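Local coordinates for peroxisomal acyl-coenzyme A oxidase 1 (Arabidopsis thaliana, PDB 1W07), which catalyses the FAD-dependent desaturation of medium- and long-chain acyl-CoAs to 2-trans-enoyl-CoAs in peroxisomes, passing electrons to oxygen and releasing hydrogen peroxide, at residues K13-V18 and K549-N554. The protein carries 1 engineered substitution. Sequence-based numbering, arbitrary orientation.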
ATOM      1  N   LYS B  13     -16.345  27.653  -6.333  1.00 21.58           N
ATOM      2  CA  LYS B  13     -15.587  27.617  -7.579  1.00 22.33           C
ATOM      3  C   LYS B  13     -16.190  26.634  -8.576  1.00 23.06           C
ATOM      4  O   LYS B  13     -15.847  26.656  -9.760  1.00 24.88           O
ATOM      5  CB  LYS B  13     -14.140  27.216  -7.327  1.00 24.15           C
ATOM      6  CG  LYS B  13     -13.313  28.288  -6.662  1.00 24.42           C
ATOM      7  CD  LYS B  13     -11.929  27.743  -6.377  1.00 25.41           C
ATOM      8  CE  LYS B  13     -11.071  28.723  -5.588  1.00 29.74           C
ATOM      9  NZ  LYS B  13      -9.758  28.109  -5.212  1.00 27.81           N
ATOM     10  N   ALA B  14     -17.083  25.774  -8.094  1.00 22.58           N
ATOM     11  CA  ALA B  14     -17.713  24.763  -8.943  1.00 21.25           C
ATOM     12  C   ALA B  14     -18.334  25.372 -10.187  1.00 21.14           C
ATOM     13  O   ALA B  14     -19.003  26.401 -10.113  1.00 23.86           O
ATOM     14  CB  ALA B  14     -18.780  24.001  -8.151  1.00 19.40           C
ATOM     15  N   GLU B  15     -18.103  24.723 -11.326  1.00 18.07           N
ATOM     16  CA  GLU B  15     -18.642  25.168 -12.608  1.00 18.77           C
ATOM     17  C   GLU B  15     -19.745  24.222 -13.070  1.00 17.56           C
ATOM     18  O   GLU B  15     -20.013  24.092 -14.260  1.00 13.26           O
ATOM     19  CB  GLU B  15     -17.523  25.235 -13.655  1.00 18.74           C
ATOM     20  CG  GLU B  15     -16.411  26.191 -13.244  1.00 26.12           C
ATOM     21  CD  GLU B  15     -15.209  26.116 -14.146  1.00 27.44           C
ATOM     22  OE1 GLU B  15     -14.886  25.000 -14.612  1.00 28.56           O
ATOM     23  OE2 GLU B  15     -14.564  27.164 -14.363  1.00 32.67           O
ATOM     24  N   PHE B  16     -20.382  23.556 -12.114  1.00 17.24           N
ATOM     25  CA  PHE B  16     -21.471  22.628 -12.418  1.00 18.77           C
ATOM     26  C   PHE B  16     -22.303  22.508 -11.136  1.00 18.74           C
ATOM     27  O   PHE B  16     -21.785  22.780 -10.051  1.00 16.98           O
ATOM     28  CB  PHE B  16     -20.894  21.268 -12.843  1.00 18.12           C
ATOM     29  CG  PHE B  16     -20.272  20.500 -11.716  1.00 15.07           C
ATOM     30  CD1 PHE B  16     -20.977  19.483 -11.082  1.00 14.49           C
ATOM     31  CD2 PHE B  16     -18.994  20.819 -11.252  1.00 14.95           C
ATOM     32  CE1 PHE B  16     -20.425  18.791  -9.995  1.00 12.56           C
ATOM     33  CE2 PHE B  16     -18.434  20.133 -10.169  1.00 14.33           C
ATOM     34  CZ  PHE B  16     -19.154  19.119  -9.543  1.00 12.21           C
ATOM     35  N   ASP B  17     -23.582  22.140 -11.256  1.00 17.09           N
ATOM     36  CA  ASP B  17     -24.437  22.014 -10.072  1.00 17.41           C
ATOM     37  C   ASP B  17     -24.256  20.646  -9.437  1.00 19.20           C
ATOM     38  O   ASP B  17     -24.646  19.621 -10.006  1.00 16.33           O
ATOM     39  CB  ASP B  17     -25.912  22.244 -10.415  1.00 18.68           C
ATOM     40  CG  ASP B  17     -26.252  23.730 -10.619  1.00 19.44           C
ATOM     41  OD1 ASP B  17     -25.691  24.573  -9.896  1.00 19.62           O
ATOM     42  OD2 ASP B  17     -27.096  24.040 -11.476  1.00 24.46           O
ATOM     43  N   VAL B  18     -23.651  20.652  -8.251  1.00 20.45           N
ATOM     44  CA  VAL B  18     -23.354  19.440  -7.502  1.00 18.07           C
ATOM     45  C   VAL B  18     -24.562  18.560  -7.217  1.00 17.01           C
ATOM     46  O   VAL B  18     -24.452  17.338  -7.261  1.00 16.81           O
ATOM     47  CB  VAL B  18     -22.626  19.779  -6.155  1.00 18.64           C
ATOM     48  CG1 VAL B  18     -23.527  20.651  -5.267  1.00 15.12           C
ATOM     49  CG2 VAL B  18     -22.207  18.477  -5.434  1.00 12.43           C
ATOM     50  N   LYS B 549     -22.323  17.213 -17.607  1.00 20.25           N
ATOM     51  CA  LYS B 549     -21.706  16.398 -18.643  1.00 23.51           C
ATOM     52  C   LYS B 549     -20.301  16.888 -18.984  1.00 22.73           C
ATOM     53  O   LYS B 549     -19.417  16.088 -19.268  1.00 25.17           O
ATOM     54  CB  LYS B 549     -22.582  16.362 -19.904  1.00 26.59           C
ATOM     55  CG  LYS B 549     -21.935  15.587 -21.057  1.00 32.14           C
ATOM     56  CD  LYS B 549     -22.850  15.409 -22.265  1.00 34.24           C
ATOM     57  CE  LYS B 549     -23.856  14.294 -22.044  1.00 36.28           C
ATOM     58  NZ  LYS B 549     -24.535  13.919 -23.317  1.00 37.27           N
ATOM     59  N   LYS B 550     -20.102  18.200 -18.940  1.00 23.39           N
ATOM     60  CA  LYS B 550     -18.800  18.777 -19.241  1.00 21.99           C
ATOM     61  C   LYS B 550     -17.730  18.283 -18.263  1.00 22.19           C
ATOM     62  O   LYS B 550     -16.607  17.942 -18.664  1.00 17.66           O
ATOM     63  CB  LYS B 550     -18.895  20.300 -19.184  1.00 25.66           C
ATOM     64  CG  LYS B 550     -17.571  21.022 -19.324  1.00 28.89           C
ATOM     65  CD  LYS B 550     -16.966  20.842 -20.708  1.00 33.42           C
ATOM     66  CE  LYS B 550     -15.620  21.537 -20.800  1.00 37.02           C
ATOM     67  NZ  LYS B 550     -15.736  22.950 -20.354  1.00 38.85           N
ATOM     68  N   GLN B 551     -18.066  18.252 -16.978  1.00 18.42           N
ATOM     69  CA  GLN B 551     -17.104  17.777 -15.995  1.00 18.36           C
ATOM     70  C   GLN B 551     -16.856  16.279 -16.156  1.00 17.99           C
ATOM     71  O   GLN B 551     -15.737  15.826 -15.975  1.00 17.07           O
ATOM     72  CB  GLN B 551     -17.574  18.112 -14.578  1.00 20.95           C
ATOM     73  CG  GLN B 551     -17.525  19.598 -14.279  1.00 19.26           C
ATOM     74  CD  GLN B 551     -16.191  20.205 -14.657  1.00 23.93           C
ATOM     75  OE1 GLN B 551     -15.141  19.758 -14.193  1.00 23.69           O
ATOM     76  NE2 GLN B 551     -16.220  21.225 -15.511  1.00 22.74           N
ATOM     77  N   LEU B 552     -17.886  15.510 -16.500  1.00 15.88           N
ATOM     78  CA  LEU B 552     -17.707  14.076 -16.712  1.00 19.07           C
ATOM     79  C   LEU B 552     -16.801  13.862 -17.929  1.00 17.07           C
ATOM     80  O   LEU B 552     -16.004  12.919 -17.981  1.00 18.46           O
ATOM     81  CB  LEU B 552     -19.058  13.389 -16.937  1.00 19.03           C
ATOM     82  CG  LEU B 552     -19.975  13.363 -15.709  1.00 19.11           C
ATOM     83  CD1 LEU B 552     -21.308  12.718 -16.068  1.00 23.37           C
ATOM     84  CD2 LEU B 552     -19.285  12.595 -14.584  1.00 18.17           C
ATOM     85  N   ASN B 553     -16.919  14.754 -18.908  1.00 19.03           N
ATOM     86  CA  ASN B 553     -16.104  14.679 -20.117  1.00 20.03           C
ATOM     87  C   ASN B 553     -14.648  14.901 -19.724  1.00 19.04           C
ATOM     88  O   ASN B 553     -13.751  14.189 -20.184  1.00 19.08           O
ATOM     89  CB  ASN B 553     -16.548  15.739 -21.128  1.00 21.79           C
ATOM     90  CG  ASN B 553     -15.882  15.568 -22.474  1.00 25.30           C
ATOM     91  OD1 ASN B 553     -16.352  14.815 -23.328  1.00 30.44           O
ATOM     92  ND2 ASN B 553     -14.761  16.250 -22.664  1.00 25.53           N
ATOM     93  N   ASN B 554     -14.411  15.887 -18.864  1.00 16.38           N
ATOM     94  CA  ASN B 554     -13.050  16.161 -18.397  1.00 17.50           C
ATOM     95  C   ASN B 554     -12.450  14.912 -17.748  1.00 17.09           C
ATOM     96  O   ASN B 554     -11.346  14.503 -18.076  1.00 15.29           O
ATOM     97  CB  ASN B 554     -13.037  17.315 -17.368  1.00 20.32           C
ATOM     98  CG  ASN B 554     -13.307  18.687 -17.985  1.00 24.74           C
ATOM     99  OD1 ASN B 554     -12.963  18.947 -19.141  1.00 26.34           O
ATOM    100  ND2 ASN B 554     -13.884  19.585 -17.191  1.00 24.89           N
TER
HETATM  101  O   HOH W   1     -18.668  22.643 -16.185  1.00 23.21           O
HETATM  102  O   HOH W   2     -14.066  22.706 -16.962  1.00 36.36           O
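The N-terminal linker between helices 8-12 and 18-26 comes up against the first turns of helix 548-566 here, and F16 and Q551 make the closest approach, with E15 at the margin. CD2 of F16 lies 3.6 Å from CG of Q551, and the ring carbon CG of F16 is also near that methylene, 3.9 Å from Q551 CG. The ring sits there because chi1 of F16 (71°) tucks it back over its own main chain, flanked by N on one side and C on the other. The Q551 chain bends at chi2, and its amide plane lies 20° from that of the ring. The aliphatic part of the glutamine thus packs on the phenylalanine, and its amide is left for polar partners. This is the C-terminal helical region of an acyl-CoA oxidase, more than 500 residues along the chain from the linker and away from the flavin site. M21 of helix 18-26 touches both F16 and Q551, and A602 and L603 of helix 600-605 also touch the F16 side chain; both F16 and Q551 are buried.

The polar half of the contact runs through water. One water donates to the backbone O of E15 and accepts from NE2 of Q551, 2.9 Å from that nitrogen. A second accepts from NE2 of Q551 at 3.0 Å and from ND2 of N554, and gives a weak bond to OE1 of E15. With both waters accepting from NE2, the amide's rotation is probably fixed, and N554, three residues further along the helix, adds a weak bond from ND2 to Q551 OE1 (3.3 Å). E15 itself is exposed: its carboxylate OE1 stays 4.1 Å from Q551 NE2, with the carboxylate and amide planes 63° apart, while its backbone N bonds to OD1 of N599.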